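Local atomic coordinates of encapsidation protein (Bacillus phage phi29, PDB entry 5HD9), a protein that serves as the ATPase of the viral DNA packaging motor, which probably uses ATP hydrolysis to drive phage DNA into the empty capsid. Residues 6-9 against 10-14; 32-35 against 36-40; 96-99 against 100-104; 132-135 against 136-140. All blocks are in the same frame, centred on the assembly; numbering follows the deposited sequence.

The four contacts follow one another along a chain built round a mixed beta-sheet of the ASCE P-loop type. Contact 1 spans helix 7-11, contact 2 lies in helix 26-42, contact 3 spans the short helix 98-101, and contact 4 lies in helix 130-141. They fall into two pairs. Contacts 1 and 2 have centres 15 Å apart and touch where Leu-10 CD1 packs on Tyr-34 CE1. Contacts 3 and 4 are closer, with centres 11 Å apart, and are joined by probable hydrogen bonds from Trp-98 and Lys-102 to Asn-136. Contacts 1 and 3 lie on opposite sides of the chain's centre, centres 29 Å apart. Helices thus meet at two separate places in this ATPase domain.

Contact 1. Residues 6-9 against 10-14; sequences PQKM and LSYDR
The backbone oxygen of Met-9 takes a water and, weakly, a backbone N-H as helix 7-11 runs out. A water donates to Met-9 O at 2.8 Å and accepts from Arg-14 N. Tyr-12 N adds the weak bond, 3.3 Å to Met-9 O. This oxygen also lies at the edge of the Tyr-12 ring, near its plane. At Lys-8 O, one residue before, the Ser-11 hydroxyl donates over a short 2.5 Å from OG. Ser-11 OG stands between its own backbone N and carbonyl carbon (chi1 70°), which turns it back to the preceding turn. Tyr-12 CD2 nears the same carbonyl at a slant, 3.2 Å from Lys-8 O. The Lys-8 and Tyr-12 side chains run alongside each other in one direction, with Lys-8 CG 4.2 Å from Tyr-12 CE2. Leu-10 N closes a nearly straight helical bond of 2.9 Å to Pro-6 O. On that flank Leu-10 CD1 lies beside Pro-6 CB at 4.0 Å. Met-9 is a selenomethionine. Its bent chain brings CE to 4.1 Å from Leu-10 CG, and it also packs on Met-31 and Ile-151. Asp-13 then leaves the helix with positive phi, and its N bonds to Leu-10 O. This is the C-terminal end of a short helix. It leads into strand 16-19, the strand just before the probable Walker A loop of the P-loop NTPase fold.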
loop_
_atom_site.group_PDB
_atom_site.type_symbol
_atom_site.label_atom_id
_atom_site.label_comp_id
_atom_site.label_asym_id
_atom_site.label_seq_id
_atom_site.Cartn_x
_atom_site.Cartn_y
_atom_site.Cartn_z
ATOM N N PRO A 6 -9.543 8.327 -3.423
ATOM C CA PRO A 6 -9.195 7.775 -2.109
ATOM C C PRO A 6 -9.486 8.720 -0.944
ATOM O O PRO A 6 -9.203 8.358 0.199
ATOM C CB PRO A 6 -7.692 7.528 -2.231
ATOM C CG PRO A 6 -7.224 8.598 -3.149
ATOM C CD PRO A 6 -8.346 8.801 -4.146
ATOM N N GLN A 7 -10.038 9.898 -1.224
ATOM C CA GLN A 7 -10.243 10.910 -0.189
ATOM C C GLN A 7 -11.060 10.383 0.988
ATOM O O GLN A 7 -10.673 10.564 2.142
ATOM C CB GLN A 7 -10.930 12.148 -0.768
ATOM C CG GLN A 7 -11.186 13.246 0.267
ATOM C CD GLN A 7 -11.961 14.421 -0.295
ATOM O OE1 GLN A 7 -11.441 15.533 -0.395
ATOM N NE2 GLN A 7 -13.219 14.184 -0.654
ATOM N N LYS A 8 -12.190 9.741 0.709
ATOM C CA LYS A 8 -13.053 9.277 1.791
ATOM C C LYS A 8 -12.362 8.199 2.614
ATOM O O LYS A 8 -12.413 8.226 3.842
ATOM C CB LYS A 8 -14.386 8.750 1.258
ATOM C CG LYS A 8 -15.350 8.365 2.375
ATOM C CD LYS A 8 -16.805 8.456 1.944
ATOM C CE LYS A 8 -17.712 7.645 2.864
ATOM N NZ LYS A 8 -19.070 7.443 2.281
HETATM N N MSE A 9 -11.714 7.256 1.934
HETATM C CA MSE A 9 -10.967 6.197 2.609
HETATM C C MSE A 9 -9.905 6.785 3.534
HETATM O O MSE A 9 -9.784 6.381 4.690
HETATM C CB MSE A 9 -10.313 5.263 1.583
HETATM C CG MSE A 9 -9.540 4.094 2.191
HETATM SE SE MSE A 9 -7.644 4.484 2.497
HETATM C CE MSE A 9 -7.058 4.637 0.639
ATOM N N LEU A 10 -9.149 7.750 3.020
ATOM C CA LEU A 10 -8.068 8.376 3.779
ATOM C C LEU A 10 -8.587 9.195 4.956
ATOM O O LEU A 10 -7.916 9.306 5.983
ATOM C CB LEU A 10 -7.229 9.269 2.862
ATOM C CG LEU A 10 -6.375 8.541 1.823
ATOM C CD1 LEU A 10 -5.946 9.501 0.723
ATOM C CD2 LEU A 10 -5.162 7.904 2.478
ATOM N N SER A 11 -9.779 9.766 4.803
ATOM C CA SER A 11 -10.354 10.625 5.834
ATOM C C SER A 11 -10.636 9.860 7.128
ATOM O O SER A 11 -10.692 10.455 8.202
ATOM C CB SER A 11 -11.643 11.280 5.326
ATOM O OG SER A 11 -12.681 10.330 5.181
ATOM N N TYR A 12 -10.816 8.546 7.026
ATOM C CA TYR A 12 -11.040 7.715 8.207
ATOM C C TYR A 12 -9.818 7.719 9.117
ATOM O O TYR A 12 -9.929 7.479 10.320
ATOM C CB TYR A 12 -11.381 6.281 7.808
ATOM C CG TYR A 12 -12.826 6.076 7.418
ATOM C CD1 TYR A 12 -13.786 5.787 8.377
ATOM C CD2 TYR A 12 -13.232 6.174 6.093
ATOM C CE1 TYR A 12 -15.104 5.598 8.032
ATOM C CE2 TYR A 12 -14.551 5.986 5.737
ATOM C CZ TYR A 12 -15.484 5.698 6.710
ATOM O OH TYR A 12 -16.802 5.515 6.364
ATOM N N ASP A 13 -8.652 7.979 8.535
ATOM C CA ASP A 13 -7.429 8.149 9.308
ATOM C C ASP A 13 -7.065 6.881 10.092
ATOM O O ASP A 13 -6.552 6.961 11.208
ATOM C CB ASP A 13 -7.588 9.340 10.263
ATOM C CG ASP A 13 -6.318 10.154 10.402
ATOM O OD1 ASP A 13 -5.218 9.582 10.253
ATOM O OD2 ASP A 13 -6.425 11.373 10.660
ATOM N N ARG A 14 -7.329 5.716 9.505
ATOM C CA ARG A 14 -7.011 4.443 10.154
ATOM C C ARG A 14 -5.589 4.006 9.808
ATOM O O ARG A 14 -5.106 4.260 8.707
ATOM C CB ARG A 14 -8.015 3.354 9.745
ATOM C CG ARG A 14 -9.472 3.659 10.106
ATOM C CD ARG A 14 -9.596 4.202 11.527
ATOM N NE ARG A 14 -10.905 3.949 12.132
ATOM C CZ ARG A 14 -11.878 4.849 12.276
ATOM N NH1 ARG A 14 -11.732 6.100 11.848
ATOM N NH2 ARG A 14 -13.015 4.491 12.856
HETATM O O HOH W 1 -7.930 5.566 6.620
#

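Contact 2. Residues 32-35 against 36-40; sequences KVYP and INRFI
Ile-36 N makes a weak bond to the turn before, 3.4 Å from Lys-32 O. Its CG1 sits beside the backbone N (chi1 -71°), which lays that branch over the same carbonyl, CG1 3.2 Å from Lys-32 O. The side chain also reaches Phe-63, Phe-70 and Ile-84. Asn-37 comes next and reaches Val-33 O with two N-H groups, one of them weakly. Its backbone N bonds at 3.0 Å to Val-33 O, and its ND2 adds the weak bond of 3.1 Å to Val-33 O. The two side chains lie alongside each other, Asn-37 ND2 3.2 Å from Val-33 CG1. All this belongs to helix 26-42, which follows the probable Walker A loop in the strand-loop-helix unit of P-loop NTPases. Arg-38 folds its bent chain over one face of the Tyr-34 ring. Its CG makes a CH-pi contact, 3.9 Å from the centroid of the Tyr-34 ring. The guanidinium lies 21° from the ring plane, with Tyr-34 OH over one of its faces, and NH2 forms a salt bridge with Glu-44. Phe-39 N bonds at 3.0 Å to Pro-35 O; Pro-35 has no N-H for the turn before, and the helix is kinked there. The Phe-39 side chain leads off to touch Gln-45, Ile-84 and Ala-89.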
loop_
_atom_site.group_PDB
_atom_site.type_symbol
_atom_site.label_atom_id
_atom_site.label_comp_id
_atom_site.label_asym_id
_atom_site.label_seq_id
_atom_site.Cartn_x
_atom_site.Cartn_y
_atom_site.Cartn_z
ATOM N N LYS A 32 -0.011 5.439 -5.912
ATOM C CA LYS A 32 1.303 5.917 -6.323
ATOM C C LYS A 32 1.305 7.447 -6.191
ATOM O O LYS A 32 2.235 8.038 -5.642
ATOM C CB LYS A 32 1.641 5.494 -7.761
ATOM C CG LYS A 32 1.921 3.999 -7.974
ATOM C CD LYS A 32 2.375 3.746 -9.419
ATOM C CE LYS A 32 2.688 2.278 -9.735
ATOM N NZ LYS A 32 2.581 1.337 -8.586
ATOM N N VAL A 33 0.241 8.076 -6.684
ATOM C CA VAL A 33 0.106 9.533 -6.661
ATOM C C VAL A 33 0.100 10.107 -5.246
ATOM O O VAL A 33 0.728 11.135 -4.989
ATOM C CB VAL A 33 -1.196 9.991 -7.377
ATOM C CG1 VAL A 33 -1.444 11.494 -7.179
ATOM C CG2 VAL A 33 -1.129 9.665 -8.851
ATOM N N TYR A 34 -0.616 9.458 -4.334
ATOM C CA TYR A 34 -0.784 10.000 -2.988
ATOM C C TYR A 34 0.552 10.131 -2.246
ATOM O O TYR A 34 0.897 11.224 -1.806
ATOM C CB TYR A 34 -1.766 9.145 -2.179
ATOM C CG TYR A 34 -1.835 9.531 -0.718
ATOM C CD1 TYR A 34 -2.526 10.663 -0.315
ATOM C CD2 TYR A 34 -1.207 8.765 0.258
ATOM C CE1 TYR A 34 -2.589 11.027 1.016
ATOM C CE2 TYR A 34 -1.264 9.119 1.591
ATOM C CZ TYR A 34 -1.955 10.251 1.965
ATOM O OH TYR A 34 -2.014 10.601 3.295
ATOM N N PRO A 35 1.316 9.033 -2.112
ATOM C CA PRO A 35 2.591 9.166 -1.390
ATOM C C PRO A 35 3.601 10.087 -2.080
ATOM O O PRO A 35 4.387 10.738 -1.397
ATOM C CB PRO A 35 3.120 7.726 -1.329
ATOM C CG PRO A 35 2.357 6.975 -2.371
ATOM C CD PRO A 35 1.028 7.633 -2.469
ATOM N N ILE A 36 3.582 10.141 -3.409
ATOM C CA ILE A 36 4.464 11.047 -4.137
ATOM C C ILE A 36 4.129 12.492 -3.775
ATOM O O ILE A 36 5.024 13.315 -3.591
ATOM C CB ILE A 36 4.362 10.843 -5.665
ATOM C CG1 ILE A 36 5.001 9.510 -6.051
ATOM C CG2 ILE A 36 5.059 11.975 -6.418
ATOM C CD1 ILE A 36 4.723 9.074 -7.467
ATOM N N ASN A 37 2.839 12.795 -3.663
ATOM C CA ASN A 37 2.408 14.133 -3.275
ATOM C C ASN A 37 2.788 14.452 -1.835
ATOM O O ASN A 37 3.137 15.591 -1.524
ATOM C CB ASN A 37 0.895 14.291 -3.455
ATOM C CG ASN A 37 0.523 14.831 -4.822
ATOM O OD1 ASN A 37 0.881 15.956 -5.177
ATOM N ND2 ASN A 37 -0.219 14.041 -5.588
ATOM N N ARG A 38 2.717 13.450 -0.958
ATOM C CA ARG A 38 3.059 13.657 0.445
ATOM C C ARG A 38 4.547 13.972 0.578
ATOM O O ARG A 38 4.938 14.781 1.421
ATOM C CB ARG A 38 2.703 12.435 1.302
ATOM C CG ARG A 38 1.214 12.096 1.381
ATOM C CD ARG A 38 0.344 13.238 1.906
ATOM N NE ARG A 38 0.650 13.599 3.287
ATOM C CZ ARG A 38 -0.045 14.478 4.004
ATOM N NH1 ARG A 38 -1.093 15.097 3.476
ATOM N NH2 ARG A 38 0.308 14.744 5.252
ATOM N N PHE A 39 5.379 13.350 -0.255
ATOM C CA PHE A 39 6.811 13.624 -0.195
ATOM C C PHE A 39 7.125 15.019 -0.715
ATOM O O PHE A 39 7.883 15.765 -0.096
ATOM C CB PHE A 39 7.627 12.610 -0.994
ATOM C CG PHE A 39 9.109 12.847 -0.889
ATOM C CD1 PHE A 39 9.810 12.415 0.226
ATOM C CD2 PHE A 39 9.791 13.538 -1.876
ATOM C CE1 PHE A 39 11.168 12.651 0.344
ATOM C CE2 PHE A 39 11.149 13.775 -1.764
ATOM C CZ PHE A 39 11.836 13.331 -0.652
ATOM N N ILE A 40 6.550 15.359 -1.863
ATOM C CA ILE A 40 6.794 16.652 -2.486
ATOM C C ILE A 40 6.330 17.783 -1.573
ATOM O O ILE A 40 7.015 18.799 -1.434
ATOM C CB ILE A 40 6.089 16.751 -3.858
ATOM C CG1 ILE A 40 6.765 15.805 -4.852
ATOM C CG2 ILE A 40 6.118 18.185 -4.389
ATOM C CD1 ILE A 40 6.064 15.689 -6.190
#

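Contact 3. Residues 96-99 against 100-104; sequences SVWQ and SEKSN
Two first torsions bring Trp-98 and Lys-102 together. Trp-98 places CG anti to its backbone N (chi1 164°), and Lys-102 places CG anti to its carbonyl carbon (chi1 -76°). The lysine chain then passes over one face of the indole, the two side chains crossing at about a right angle. The setting is helix 98-101, a short and weakly bonded helix that runs into a type I beta turn from Glu-101 to Asn-104. Lys-102 CG lies over the six-membered ring, off centre toward its rim. It makes a CH-pi contact, 3.6 Å from the centroid of the Trp-98 six-membered ring. Its closest ring atom is Trp-98 CZ2, at 3.3 Å. Further out, Lys-102 CD comes 3.6 Å from Trp-98 NE1. Both polar ends find a partner in helix 130-141. Trp-98 NE1 and Lys-102 NZ each hydrogen-bond to Asn-136 OD1, which probably fixes the ring and the lysine end together. Glu-101 touches the indole obliquely, with CB 3.7 Å from Trp-98 CE3, and sends its carboxylate to a salt bridge with Arg-80. The backbone here is held loosely. Glu-101 N bonds to Trp-98 O at 3.0 Å from well above the carbonyl plane. It also makes a weak bond to Val-97 O, as does Ser-100 N. Near the surface, the Gln-99 chain, bent at chi2, lies beside Ser-100, the next residue. Its NE2 donates to Ser-100 OG at 3.2 Å, with the oxygen tilted 31° out of the amide plane of Gln-99. In the following turn, Ser-103 OG donates to Ser-100 O at 3.1 Å.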
loop_
_atom_site.group_PDB
_atom_site.type_symbol
_atom_site.label_atom_id
_atom_site.label_comp_id
_atom_site.label_asym_id
_atom_site.label_seq_id
_atom_site.Cartn_x
_atom_site.Cartn_y
_atom_site.Cartn_z
ATOM N N SER A 96 8.923 -10.935 2.040
ATOM C CA SER A 96 9.613 -12.197 2.294
ATOM C C SER A 96 11.014 -12.006 2.886
ATOM O O SER A 96 11.512 -12.883 3.590
ATOM C CB SER A 96 9.715 -13.010 1.000
ATOM O OG SER A 96 10.430 -12.302 0.001
ATOM N N VAL A 97 11.644 -10.868 2.595
ATOM C CA VAL A 97 13.004 -10.600 3.071
ATOM C C VAL A 97 13.085 -9.338 3.928
ATOM O O VAL A 97 14.117 -8.665 3.955
ATOM C CB VAL A 97 13.997 -10.459 1.895
ATOM C CG1 VAL A 97 14.085 -11.767 1.115
ATOM C CG2 VAL A 97 13.605 -9.277 0.994
ATOM N N TRP A 98 12.000 -9.024 4.630
ATOM C CA TRP A 98 11.954 -7.821 5.459
ATOM C C TRP A 98 13.022 -7.840 6.553
ATOM O O TRP A 98 13.576 -6.796 6.898
ATOM C CB TRP A 98 10.568 -7.650 6.091
ATOM C CG TRP A 98 10.560 -6.677 7.237
ATOM C CD1 TRP A 98 10.164 -6.923 8.521
ATOM C CD2 TRP A 98 10.992 -5.311 7.206
ATOM N NE1 TRP A 98 10.314 -5.791 9.287
ATOM C CE2 TRP A 98 10.824 -4.788 8.503
ATOM C CE3 TRP A 98 11.504 -4.478 6.207
ATOM C CZ2 TRP A 98 11.146 -3.471 8.826
ATOM C CZ3 TRP A 98 11.822 -3.172 6.528
ATOM C CH2 TRP A 98 11.641 -2.681 7.826
ATOM N N GLN A 99 13.319 -9.021 7.086
ATOM C CA GLN A 99 14.306 -9.143 8.158
ATOM C C GLN A 99 15.659 -8.573 7.731
ATOM O O GLN A 99 16.353 -7.942 8.529
ATOM C CB GLN A 99 14.459 -10.607 8.598
ATOM C CG GLN A 99 15.258 -11.508 7.653
ATOM C CD GLN A 99 14.578 -11.715 6.311
ATOM O OE1 GLN A 99 13.349 -11.699 6.214
ATOM N NE2 GLN A 99 15.379 -11.913 5.267
ATOM N N SER A 100 16.018 -8.780 6.467
ATOM C CA SER A 100 17.298 -8.308 5.940
ATOM C C SER A 100 17.272 -6.815 5.633
ATOM O O SER A 100 18.314 -6.160 5.617
ATOM C CB SER A 100 17.672 -9.083 4.674
ATOM O OG SER A 100 18.152 -10.376 4.988
ATOM N N GLU A 101 16.081 -6.280 5.388
ATOM C CA GLU A 101 15.935 -4.875 5.026
ATOM C C GLU A 101 15.947 -3.963 6.254
ATOM O O GLU A 101 16.007 -2.741 6.126
ATOM C CB GLU A 101 14.640 -4.669 4.233
ATOM C CG GLU A 101 14.586 -5.451 2.927
ATOM C CD GLU A 101 15.624 -4.985 1.927
ATOM O OE1 GLU A 101 15.518 -3.834 1.454
ATOM O OE2 GLU A 101 16.549 -5.765 1.614
ATOM N N LYS A 102 15.904 -4.563 7.441
ATOM C CA LYS A 102 15.813 -3.804 8.687
ATOM C C LYS A 102 17.116 -3.103 9.055
ATOM O O LYS A 102 17.117 -2.176 9.867
ATOM C CB LYS A 102 15.387 -4.726 9.831
ATOM C CG LYS A 102 13.916 -5.065 9.799
ATOM C CD LYS A 102 13.565 -6.206 10.732
ATOM C CE LYS A 102 13.439 -5.737 12.168
ATOM N NZ LYS A 102 12.683 -6.727 12.980
ATOM N N SER A 103 18.221 -3.537 8.459
ATOM C CA SER A 103 19.518 -2.917 8.721
ATOM C C SER A 103 19.590 -1.509 8.135
ATOM O O SER A 103 20.412 -0.695 8.554
ATOM C CB SER A 103 20.648 -3.778 8.153
ATOM O OG SER A 103 20.339 -4.229 6.846
ATOM N N ASN A 104 18.727 -1.225 7.166
ATOM C CA ASN A 104 18.713 0.080 6.517
ATOM C C ASN A 104 17.954 1.113 7.348
ATOM O O ASN A 104 17.270 0.762 8.312
ATOM C CB ASN A 104 18.098 -0.034 5.120
ATOM C CG ASN A 104 18.923 -0.905 4.187
ATOM O OD1 ASN A 104 18.483 -1.974 3.765
ATOM N ND2 ASN A 104 20.128 -0.448 3.861
#

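Contact 4. Residues 132-135 against 136-140; sequences SALL and NLMDT
The peptide carbonyl of Asn-136, whose N bonds back to Ser-132, is approached from both faces. Thr-140 N and Thr-140 OG1 reach Asn-136 O from opposite faces of the carbonyl plane. Thr-140 OG1 donates to Asn-136 O at 2.7 Å from above the carbonyl plane. The Asn-136 side-chain amide leads away from the turn before, and OD1 accepts hydrogen bonds from Trp-98 and Lys-102. Helix 130-141 is the crossover helix of a beta-alpha-beta unit, between strands 109-115 and 149-153. Its backbone bonds are regular here. Asn-136 N bonds to Ser-132 O at 2.8 Å, Leu-137 N to Ala-133 O at 2.9 Å, and Asp-139 N to Leu-135 O at 3.0 Å. The apolar flank holds Leu-134, Leu-137 and Met-138, a selenomethionine. Leu-134 packs on Phe-114, while Leu-137 and Met-138 pack on Ile-112, which seats the helix on strand 109-115. Met-138 CG stands beside its own backbone N (chi1 -69°), which swings it over the preceding turn, 3.2 Å from Leu-134 O. The Met-138 and Leu-134 side chains cross obliquely. Met-138 SE rests 4.2 Å from Leu-134 CG and 4.4 Å from Leu-135 CD2.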
loop_
_atom_site.group_PDB
_atom_site.type_symbol
_atom_site.label_atom_id
_atom_site.label_comp_id
_atom_site.label_asym_id
_atom_site.label_seq_id
_atom_site.Cartn_x
_atom_site.Cartn_y
_atom_site.Cartn_z
ATOM N N SER A 132 2.419 -10.924 11.280
ATOM C CA SER A 132 3.398 -10.436 12.245
ATOM C C SER A 132 4.544 -9.711 11.539
ATOM O O SER A 132 5.064 -8.714 12.046
ATOM C CB SER A 132 3.946 -11.591 13.088
ATOM O OG SER A 132 2.924 -12.161 13.884
ATOM N N ALA A 133 4.933 -10.205 10.367
ATOM C CA ALA A 133 6.009 -9.581 9.600
ATOM C C ALA A 133 5.626 -8.172 9.145
ATOM O O ALA A 133 6.419 -7.237 9.282
ATOM C CB ALA A 133 6.381 -10.442 8.396
ATOM N N LEU A 134 4.421 -8.015 8.598
ATOM C CA LEU A 134 3.954 -6.696 8.180
ATOM C C LEU A 134 3.839 -5.797 9.394
ATOM O O LEU A 134 4.220 -4.629 9.360
ATOM C CB LEU A 134 2.601 -6.770 7.469
ATOM C CG LEU A 134 2.088 -5.419 6.952
ATOM C CD1 LEU A 134 2.990 -4.894 5.849
ATOM C CD2 LEU A 134 0.653 -5.513 6.464
ATOM N N LEU A 135 3.303 -6.357 10.469
ATOM C CA LEU A 135 3.170 -5.631 11.714
ATOM C C LEU A 135 4.534 -5.139 12.200
ATOM O O LEU A 135 4.675 -3.984 12.594
ATOM C CB LEU A 135 2.500 -6.517 12.760
ATOM C CG LEU A 135 0.970 -6.601 12.704
ATOM C CD1 LEU A 135 0.449 -7.577 13.750
ATOM C CD2 LEU A 135 0.311 -5.236 12.889
ATOM N N ASN A 136 5.543 -6.004 12.148
ATOM C CA ASN A 136 6.894 -5.609 12.537
ATOM C C ASN A 136 7.423 -4.487 11.647
ATOM O O ASN A 136 8.040 -3.537 12.131
ATOM C CB ASN A 136 7.845 -6.806 12.484
ATOM C CG ASN A 136 9.263 -6.442 12.888
ATOM O OD1 ASN A 136 10.122 -6.211 12.039
ATOM N ND2 ASN A 136 9.513 -6.381 14.193
ATOM N N LEU A 137 7.174 -4.602 10.347
ATOM C CA LEU A 137 7.571 -3.573 9.392
ATOM C C LEU A 137 6.935 -2.235 9.761
ATOM O O LEU A 137 7.607 -1.205 9.769
ATOM C CB LEU A 137 7.176 -3.987 7.971
ATOM C CG LEU A 137 7.701 -3.160 6.791
ATOM C CD1 LEU A 137 7.676 -4.002 5.529
ATOM C CD2 LEU A 137 6.894 -1.893 6.570
HETATM N N MSE A 138 5.646 -2.262 10.083
HETATM C CA MSE A 138 4.910 -1.049 10.423
HETATM C C MSE A 138 5.455 -0.382 11.685
HETATM O O MSE A 138 5.708 0.822 11.693
HETATM C CB MSE A 138 3.422 -1.369 10.600
HETATM C CG MSE A 138 2.735 -1.746 9.302
HETATM SE SE MSE A 138 0.915 -2.382 9.547
HETATM C CE MSE A 138 0.164 -0.763 10.320
ATOM N N ASP A 139 5.638 -1.154 12.751
ATOM C CA ASP A 139 6.165 -0.592 13.990
ATOM C C ASP A 139 7.585 -0.072 13.796
ATOM O O ASP A 139 7.988 0.899 14.437
ATOM C CB ASP A 139 6.150 -1.625 15.119
ATOM C CG ASP A 139 5.090 -1.337 16.175
ATOM O OD1 ASP A 139 4.675 -0.170 16.346
ATOM O OD2 ASP A 139 4.680 -2.292 16.857
ATOM N N THR A 140 8.345 -0.716 12.917
ATOM C CA THR A 140 9.725 -0.312 12.682
ATOM C C THR A 140 9.798 1.083 12.055
ATOM O O THR A 140 10.612 1.908 12.470
ATOM C CB THR A 140 10.466 -1.322 11.773
ATOM O OG1 THR A 140 10.555 -2.590 12.433
ATOM C CG2 THR A 140 11.876 -0.837 11.447
#